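Local structure of coenzyme Q-binding protein COQ10 START domain-containing protein (Deinococcus radiodurans R1, 3GGN) at residues E63-A68 / R78-A83; Q18-W23 / V91-A96. The protein is of unknown function, but its polyketide cyclase/lipid transport (START-like) domain probably binds a hydrophobic ligand, possibly a coenzyme Q-like lipid. One frame throughout, in Å; residues are numbered along the deposited sequence.

Interaction 1. Residues E63-A68 / R78-A83; sequences EAELTA and RSLPGA
E65 and R78 face each other as an antiparallel hydrogen-bonded pair, joined by E65 N to R78 O at 3.0 Å and by R78 N to E65 O at 3.1 Å. Their side chains leave the same face of the sheet and run side by side. In each, CG sits between the backbone N and the carbonyl carbon (chi1 83° for E65, 69° for R78), and the extended chains beyond carry unlike charges together. R78 NE reaches E65 OE2 at 3.3 Å, a salt bridge whose hydrogen bond is weak; the carboxylate oxygen lies at the edge of the guanidinium, although the two planes are turned 51° apart. T67 crosses the arginine chain at about a right angle and sets OG1 over one guanidinium face, touching without hydrogen bonding. Long charged chains suit this exposed face.

One step along, A64 and S79 form a non-hydrogen-bonded pair, their CA atoms 4.1 Å apart and their side chains diverging. Alanine suits its buried place, its small CB resting against the R78 carbonyl. The ladder then continues into the loop, because L80 N donates almost straight to E63 O at 3.0 Å. L80 divides its branches: CD1 lies against the backbone, 3.4 Å from A64 C, and CD2 against the carboxylate of E63. That carboxylate has stronger partners in R46 and R48. Beyond L80 the chain makes a type II turn to A83, closed by A83 N to L80 O; P81 fits its first corner, and G82 its second, where phi is positive.

At the other end T67 and A68 both face A76 in a classic beta bulge. The contact thus belongs to the hairpin of strands 59-70 and 74-79, with strand 46-52 bordering the former and strand 86-95 the latter.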
ATOM      1  N   GLU B  63      -2.630  18.700  16.757  1.00 19.41           N
ATOM      2  CA  GLU B  63      -2.761  19.611  15.642  1.00 19.40           C
ATOM      3  C   GLU B  63      -1.363  19.949  15.141  1.00 18.59           C
ATOM      4  O   GLU B  63      -0.422  20.083  15.931  1.00 18.21           O
ATOM      5  CB  GLU B  63      -3.476  20.884  16.094  1.00 22.41           C
ATOM      6  CG  GLU B  63      -4.031  21.723  14.961  1.00 28.48           C
ATOM      7  CD  GLU B  63      -4.789  22.938  15.465  1.00 32.89           C
ATOM      8  OE1 GLU B  63      -5.579  22.787  16.425  1.00 33.59           O
ATOM      9  OE2 GLU B  63      -4.600  24.035  14.897  1.00 35.49           O
ATOM     10  N   ALA B  64      -1.225  20.076  13.827  1.00 17.83           N
ATOM     11  CA  ALA B  64       0.058  20.423  13.231  1.00 18.89           C
ATOM     12  C   ALA B  64      -0.143  21.485  12.154  1.00 18.99           C
ATOM     13  O   ALA B  64      -1.275  21.786  11.766  1.00 20.05           O
ATOM     14  CB  ALA B  64       0.705  19.187  12.630  1.00 20.15           C
ATOM     15  N   GLU B  65       0.959  22.052  11.677  1.00 18.71           N
ATOM     16  CA  GLU B  65       0.898  23.071  10.634  1.00 19.88           C
ATOM     17  C   GLU B  65       2.021  22.868   9.616  1.00 19.10           C
ATOM     18  O   GLU B  65       3.103  22.400   9.963  1.00 18.03           O
ATOM     19  CB  GLU B  65       1.023  24.466  11.258  1.00 22.34           C
ATOM     20  CG  GLU B  65       2.453  24.901  11.537  1.00 25.38           C
ATOM     21  CD  GLU B  65       2.549  26.266  12.223  1.00 29.96           C
ATOM     22  OE1 GLU B  65       1.685  27.141  11.974  1.00 28.75           O
ATOM     23  OE2 GLU B  65       3.504  26.466  13.008  1.00 30.12           O
ATOM     24  N   LEU B  66       1.762  23.207   8.357  1.00 19.08           N
ATOM     25  CA  LEU B  66       2.787  23.103   7.328  1.00 21.37           C
ATOM     26  C   LEU B  66       3.722  24.285   7.562  1.00 22.18           C
ATOM     27  O   LEU B  66       3.256  25.406   7.723  1.00 18.48           O
ATOM     28  CB  LEU B  66       2.175  23.228   5.928  1.00 23.03           C
ATOM     29  CG  LEU B  66       1.264  22.104   5.432  1.00 23.34           C
ATOM     30  CD1 LEU B  66       0.570  22.526   4.140  1.00 24.84           C
ATOM     31  CD2 LEU B  66       2.087  20.853   5.218  1.00 20.75           C
ATOM     32  N   THR B  67       5.030  24.044   7.594  1.00 22.47           N
ATOM     33  CA  THR B  67       5.976  25.136   7.791  1.00 24.65           C
ATOM     34  C   THR B  67       6.640  25.494   6.461  1.00 24.58           C
ATOM     35  O   THR B  67       7.336  26.504   6.352  1.00 23.06           O
ATOM     36  CB  THR B  67       7.073  24.759   8.801  1.00 26.44           C
ATOM     37  OG1 THR B  67       6.469  24.344  10.031  1.00 32.28           O
ATOM     38  CG2 THR B  67       7.958  25.958   9.089  1.00 29.85           C
ATOM     39  N   ALA B  68       6.422  24.654   5.457  1.00 23.00           N
ATOM     40  CA  ALA B  68       6.995  24.872   4.132  1.00 20.52           C
ATOM     41  C   ALA B  68       6.271  24.005   3.115  1.00 20.05           C
ATOM     42  O   ALA B  68       6.060  22.811   3.335  1.00 17.28           O
ATOM     43  CB  ALA B  68       8.486  24.532   4.128  1.00 22.57           C
ATOM     44  N   ARG B  78       5.096  20.575  11.409  1.00 16.54           N
ATOM     45  CA  ARG B  78       5.471  20.457  12.809  1.00 18.72           C
ATOM     46  C   ARG B  78       4.259  20.586  13.717  1.00 17.89           C
ATOM     47  O   ARG B  78       3.316  21.329  13.429  1.00 16.17           O
ATOM     48  CB  ARG B  78       6.504  21.522  13.184  1.00 21.05           C
ATOM     49  CG  ARG B  78       5.959  22.934  13.202  1.00 26.26           C
ATOM     50  CD  ARG B  78       7.081  23.941  13.360  1.00 31.76           C
ATOM     51  NE  ARG B  78       6.597  25.313  13.279  1.00 32.45           N
ATOM     52  CZ  ARG B  78       7.382  26.361  13.056  1.00 35.16           C
ATOM     53  NH1 ARG B  78       8.687  26.184  12.891  1.00 33.89           N
ATOM     54  NH2 ARG B  78       6.864  27.582  12.990  1.00 35.14           N
ATOM     55  N   SER B  79       4.286  19.842  14.813  1.00 13.89           N
ATOM     56  CA  SER B  79       3.205  19.876  15.783  1.00 14.32           C
ATOM     57  C   SER B  79       3.180  21.260  16.423  1.00 16.00           C
ATOM     58  O   SER B  79       4.221  21.906  16.556  1.00 14.99           O
ATOM     59  CB  SER B  79       3.458  18.829  16.862  1.00 13.73           C
ATOM     60  OG  SER B  79       4.788  18.966  17.330  1.00 10.74           O
ATOM     61  N   LEU B  80       1.991  21.720  16.795  1.00 16.64           N
ATOM     62  CA  LEU B  80       1.854  23.009  17.440  1.00 21.59           C
ATOM     63  C   LEU B  80       2.179  22.807  18.919  1.00 21.93           C
ATOM     64  O   LEU B  80       2.178  21.675  19.405  1.00 22.22           O
ATOM     65  CB  LEU B  80       0.422  23.534  17.286  1.00 21.92           C
ATOM     66  CG  LEU B  80       0.149  24.436  16.074  1.00 24.50           C
ATOM     67  CD1 LEU B  80       0.326  23.663  14.788  1.00 24.97           C
ATOM     68  CD2 LEU B  80      -1.266  24.985  16.170  1.00 26.21           C
ATOM     69  N   PRO B  81       2.474  23.900  19.650  1.00 21.99           N
ATOM     70  CA  PRO B  81       2.794  23.792  21.078  1.00 20.40           C
ATOM     71  C   PRO B  81       1.596  23.201  21.830  1.00 21.72           C
ATOM     72  O   PRO B  81       0.445  23.523  21.525  1.00 17.48           O
ATOM     73  CB  PRO B  81       3.062  25.243  21.491  1.00 22.69           C
ATOM     74  CG  PRO B  81       3.447  25.926  20.206  1.00 24.16           C
ATOM     75  CD  PRO B  81       2.519  25.300  19.197  1.00 20.66           C
ATOM     76  N   GLY B  82       1.869  22.338  22.803  1.00 20.95           N
ATOM     77  CA  GLY B  82       0.799  21.725  23.574  1.00 21.82           C
ATOM     78  C   GLY B  82       0.362  20.381  23.013  1.00 23.78           C
ATOM     79  O   GLY B  82      -0.413  19.661  23.641  1.00 22.41           O
ATOM     80  N   ALA B  83       0.863  20.042  21.828  1.00 25.47           N
ATOM     81  CA  ALA B  83       0.516  18.782  21.178  1.00 26.41           C
ATOM     82  C   ALA B  83       0.851  17.588  22.066  1.00 27.68           C
ATOM     83  O   ALA B  83       1.919  17.544  22.684  1.00 25.36           O
ATOM     84  CB  ALA B  83       1.257  18.661  19.841  1.00 27.51           C
TER

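Interaction 2. Residues Q18-W23 / V91-A96; sequences QLYAVW and VLFRPA
Y20, whose hydroxyl is hydrogen-bonded to OD1 of D69 outside this contact, lays its backbone over the ring of F93. Its CA stands 3.7 Å from the phenyl centroid, in a CH-pi contact over the face, displaced toward the rim where F93 CZ comes within 3.4 Å. The near edge of the tyrosine ring stays against F93 CE2, while CG, opposite the backbone N (chi1 159°), leads the hydroxyl end off toward D69. A tyrosine suits this spot because its apolar part packs inside while its hydroxyl finds a polar mate.

F93 drives its ring from the strand toward the helix, and three helix residues receive it. L19 offers CB, 3.9 Å from F93 CE1. W23 meets it as an offset edge-to-face pair, the phenyl edge directed at the five-membered ring of the indole, with centroids 5.4 Å apart and planes at 66°. Putting an alanine in place of F93 would probably open a gap between helix and strand, leaving Y20 CA and the indole of W23 without their aromatic partner.

V91, two residues back on the same side of the strand, extends the packing along the indole. Its CG1 lies over the centre of the six-membered ring, 4.2 Å from the centroid, and its CG2 meets W23 CZ3 at 3.5 Å. The branched valine thus supplies both methyls to one flat partner, and the edge-to-face ring of F140, from helix 130-146, adds another neighbour to W23.

Helix 16-24 and strand 86-95 run antiparallel here, their local axes 9.2 Å apart. The aromatic cluster of Y20, W23 and F93 packs this short helix against the sheet; that sheet with the long C-terminal helix 130-146 is the helix-grip fold expected of the Bet v 1-like clan.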
ATOM      1  N   GLN B  18       5.044  15.181  -9.868  1.00 22.95           N
ATOM      2  CA  GLN B  18       4.132  14.063  -9.690  1.00 23.10           C
ATOM      3  C   GLN B  18       4.231  13.463  -8.293  1.00 21.55           C
ATOM      4  O   GLN B  18       3.220  13.265  -7.625  1.00 21.44           O
ATOM      5  CB  GLN B  18       4.420  12.982 -10.725  1.00 25.12           C
ATOM      6  CG  GLN B  18       3.465  11.807 -10.669  1.00 25.22           C
ATOM      7  CD  GLN B  18       3.853  10.710 -11.642  1.00 28.73           C
ATOM      8  OE1 GLN B  18       4.179  10.981 -12.803  1.00 28.46           O
ATOM      9  NE2 GLN B  18       3.808   9.464 -11.179  1.00 28.94           N
ATOM     10  N   LEU B  19       5.455  13.181  -7.856  1.00 19.36           N
ATOM     11  CA  LEU B  19       5.687  12.585  -6.539  1.00 16.95           C
ATOM     12  C   LEU B  19       5.256  13.532  -5.431  1.00 17.36           C
ATOM     13  O   LEU B  19       4.677  13.106  -4.424  1.00 17.45           O
ATOM     14  CB  LEU B  19       7.166  12.244  -6.380  1.00 14.79           C
ATOM     15  CG  LEU B  19       7.682  11.301  -7.465  1.00 15.20           C
ATOM     16  CD1 LEU B  19       9.192  11.215  -7.360  1.00 16.92           C
ATOM     17  CD2 LEU B  19       7.034   9.916  -7.329  1.00 13.22           C
ATOM     18  N   TYR B  20       5.556  14.814  -5.615  1.00 16.49           N
ATOM     19  CA  TYR B  20       5.181  15.839  -4.652  1.00 18.27           C
ATOM     20  C   TYR B  20       3.662  15.852  -4.514  1.00 17.38           C
ATOM     21  O   TYR B  20       3.131  16.001  -3.415  1.00 17.38           O
ATOM     22  CB  TYR B  20       5.656  17.214  -5.132  1.00 15.03           C
ATOM     23  CG  TYR B  20       4.914  18.377  -4.506  1.00 16.72           C
ATOM     24  CD1 TYR B  20       5.376  18.988  -3.334  1.00 16.23           C
ATOM     25  CD2 TYR B  20       3.737  18.857  -5.076  1.00 13.00           C
ATOM     26  CE1 TYR B  20       4.675  20.051  -2.749  1.00 16.38           C
ATOM     27  CE2 TYR B  20       3.038  19.904  -4.503  1.00 17.53           C
ATOM     28  CZ  TYR B  20       3.507  20.501  -3.344  1.00 18.67           C
ATOM     29  OH  TYR B  20       2.808  21.561  -2.803  1.00 21.72           O
ATOM     30  N   ALA B  21       2.979  15.679  -5.642  1.00 19.33           N
ATOM     31  CA  ALA B  21       1.515  15.686  -5.687  1.00 21.32           C
ATOM     32  C   ALA B  21       0.880  14.652  -4.766  1.00 20.38           C
ATOM     33  O   ALA B  21      -0.137  14.926  -4.122  1.00 20.05           O
ATOM     34  CB  ALA B  21       1.043  15.469  -7.116  1.00 21.20           C
ATOM     35  N   VAL B  22       1.470  13.464  -4.705  1.00 18.49           N
ATOM     36  CA  VAL B  22       0.933  12.414  -3.845  1.00 19.05           C
ATOM     37  C   VAL B  22       1.101  12.829  -2.389  1.00 20.58           C
ATOM     38  O   VAL B  22       0.131  12.859  -1.629  1.00 21.59           O
ATOM     39  CB  VAL B  22       1.654  11.059  -4.077  1.00 19.31           C
ATOM     40  CG1 VAL B  22       1.102   9.998  -3.129  1.00 18.09           C
ATOM     41  CG2 VAL B  22       1.476  10.612  -5.529  1.00 22.10           C
ATOM     42  N   TRP B  23       2.331  13.169  -2.008  1.00 18.52           N
ATOM     43  CA  TRP B  23       2.620  13.578  -0.634  1.00 17.96           C
ATOM     44  C   TRP B  23       1.830  14.793  -0.153  1.00 17.29           C
ATOM     45  O   TRP B  23       1.466  14.865   1.019  1.00 16.51           O
ATOM     46  CB  TRP B  23       4.115  13.855  -0.462  1.00 15.18           C
ATOM     47  CG  TRP B  23       4.933  12.612  -0.460  1.00 15.41           C
ATOM     48  CD1 TRP B  23       5.287  11.862  -1.539  1.00 16.65           C
ATOM     49  CD2 TRP B  23       5.430  11.923   0.691  1.00 16.25           C
ATOM     50  NE1 TRP B  23       5.969  10.740  -1.134  1.00 15.88           N
ATOM     51  CE2 TRP B  23       6.073  10.753   0.231  1.00 15.09           C
ATOM     52  CE3 TRP B  23       5.390  12.179   2.070  1.00 16.45           C
ATOM     53  CZ2 TRP B  23       6.676   9.833   1.100  1.00 15.57           C
ATOM     54  CZ3 TRP B  23       5.987  11.266   2.936  1.00 18.54           C
ATOM     55  CH2 TRP B  23       6.622  10.106   2.445  1.00 18.78           C
ATOM     56  N   VAL B  91       9.838  16.335   3.730  1.00 17.16           N
ATOM     57  CA  VAL B  91      10.045  15.470   2.580  1.00 17.04           C
ATOM     58  C   VAL B  91      10.565  16.355   1.464  1.00 17.56           C
ATOM     59  O   VAL B  91       9.947  17.365   1.126  1.00 19.89           O
ATOM     60  CB  VAL B  91       8.743  14.779   2.118  1.00 17.39           C
ATOM     61  CG1 VAL B  91       9.064  13.794   0.986  1.00 17.13           C
ATOM     62  CG2 VAL B  91       8.101  14.035   3.282  1.00 20.93           C
ATOM     63  N   LEU B  92      11.719  15.994   0.918  1.00 16.85           N
ATOM     64  CA  LEU B  92      12.318  16.753  -0.172  1.00 18.68           C
ATOM     65  C   LEU B  92      12.198  15.942  -1.458  1.00 18.90           C
ATOM     66  O   LEU B  92      12.141  14.714  -1.421  1.00 17.57           O
ATOM     67  CB  LEU B  92      13.798  17.025   0.112  1.00 15.50           C
ATOM     68  CG  LEU B  92      14.166  17.830   1.359  1.00 17.54           C
ATOM     69  CD1 LEU B  92      15.687  17.888   1.481  1.00 16.77           C
ATOM     70  CD2 LEU B  92      13.574  19.225   1.268  1.00 17.22           C
ATOM     71  N   PHE B  93      12.151  16.639  -2.588  1.00 19.26           N
ATOM     72  CA  PHE B  93      12.064  16.001  -3.896  1.00 20.83           C
ATOM     73  C   PHE B  93      13.228  16.598  -4.662  1.00 23.74           C
ATOM     74  O   PHE B  93      13.134  17.701  -5.201  1.00 25.53           O
ATOM     75  CB  PHE B  93      10.724  16.335  -4.551  1.00 20.31           C
ATOM     76  CG  PHE B  93       9.539  15.835  -3.769  1.00 18.32           C
ATOM     77  CD1 PHE B  93       9.182  14.490  -3.813  1.00 15.93           C
ATOM     78  CD2 PHE B  93       8.823  16.696  -2.938  1.00 18.53           C
ATOM     79  CE1 PHE B  93       8.131  14.007  -3.042  1.00 16.34           C
ATOM     80  CE2 PHE B  93       7.761  16.223  -2.155  1.00 16.97           C
ATOM     81  CZ  PHE B  93       7.416  14.873  -2.209  1.00 17.87           C
ATOM     82  N   ARG B  94      14.333  15.862  -4.688  1.00 23.95           N
ATOM     83  CA  ARG B  94      15.557  16.328  -5.329  1.00 23.18           C
ATOM     84  C   ARG B  94      15.912  15.570  -6.593  1.00 22.08           C
ATOM     85  O   ARG B  94      15.537  14.415  -6.763  1.00 21.57           O
ATOM     86  CB  ARG B  94      16.731  16.193  -4.355  1.00 23.86           C
ATOM     87  CG  ARG B  94      16.385  16.491  -2.914  1.00 24.91           C
ATOM     88  CD  ARG B  94      17.600  16.382  -2.008  1.00 25.81           C
ATOM     89  NE  ARG B  94      18.263  15.081  -2.056  1.00 25.78           N
ATOM     90  CZ  ARG B  94      19.276  14.742  -1.258  1.00 25.93           C
ATOM     91  NH1 ARG B  94      19.729  15.603  -0.361  1.00 23.05           N
ATOM     92  NH2 ARG B  94      19.841  13.551  -1.353  1.00 27.36           N
ATOM     93  N   PRO B  95      16.669  16.213  -7.490  1.00 23.42           N
ATOM     94  CA  PRO B  95      17.076  15.570  -8.741  1.00 23.75           C
ATOM     95  C   PRO B  95      18.070  14.466  -8.399  1.00 23.38           C
ATOM     96  O   PRO B  95      19.023  14.700  -7.655  1.00 23.61           O
ATOM     97  CB  PRO B  95      17.741  16.707  -9.517  1.00 24.01           C
ATOM     98  CG  PRO B  95      17.094  17.948  -8.950  1.00 23.13           C
ATOM     99  CD  PRO B  95      17.052  17.635  -7.482  1.00 22.54           C
ATOM    100  N   ALA B  96      17.846  13.270  -8.929  1.00 21.96           N
ATOM    101  CA  ALA B  96      18.739  12.146  -8.672  1.00 22.51           C
ATOM    102  C   ALA B  96      20.043  12.315  -9.446  1.00 22.67           C
ATOM    103  O   ALA B  96      20.025  12.564 -10.647  1.00 21.78           O
ATOM    104  CB  ALA B  96      18.062  10.846  -9.076  1.00 20.63           C
TER

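The two interactions share one antiparallel sheet: strand 74-79, which supplies part of interaction 1, follows strand 59-70 in the chain and lies beside strand 86-95 of interaction 2. Their centres are 21 Å apart and their nearest atoms about 7 Å, so they do not touch. Along the chain, 18-23 comes first, then both segments of interaction 1, and finally 91-96. Interaction 1 is thus a local hairpin contact at the surface, whereas interaction 2 buries distant parts of the sequence together. Strand 74-79 ties them: its I75 pairs by backbone with V91 and is touched by Y20 and W23, so the hairpin runs on into the wall that helix 16-24 packs against.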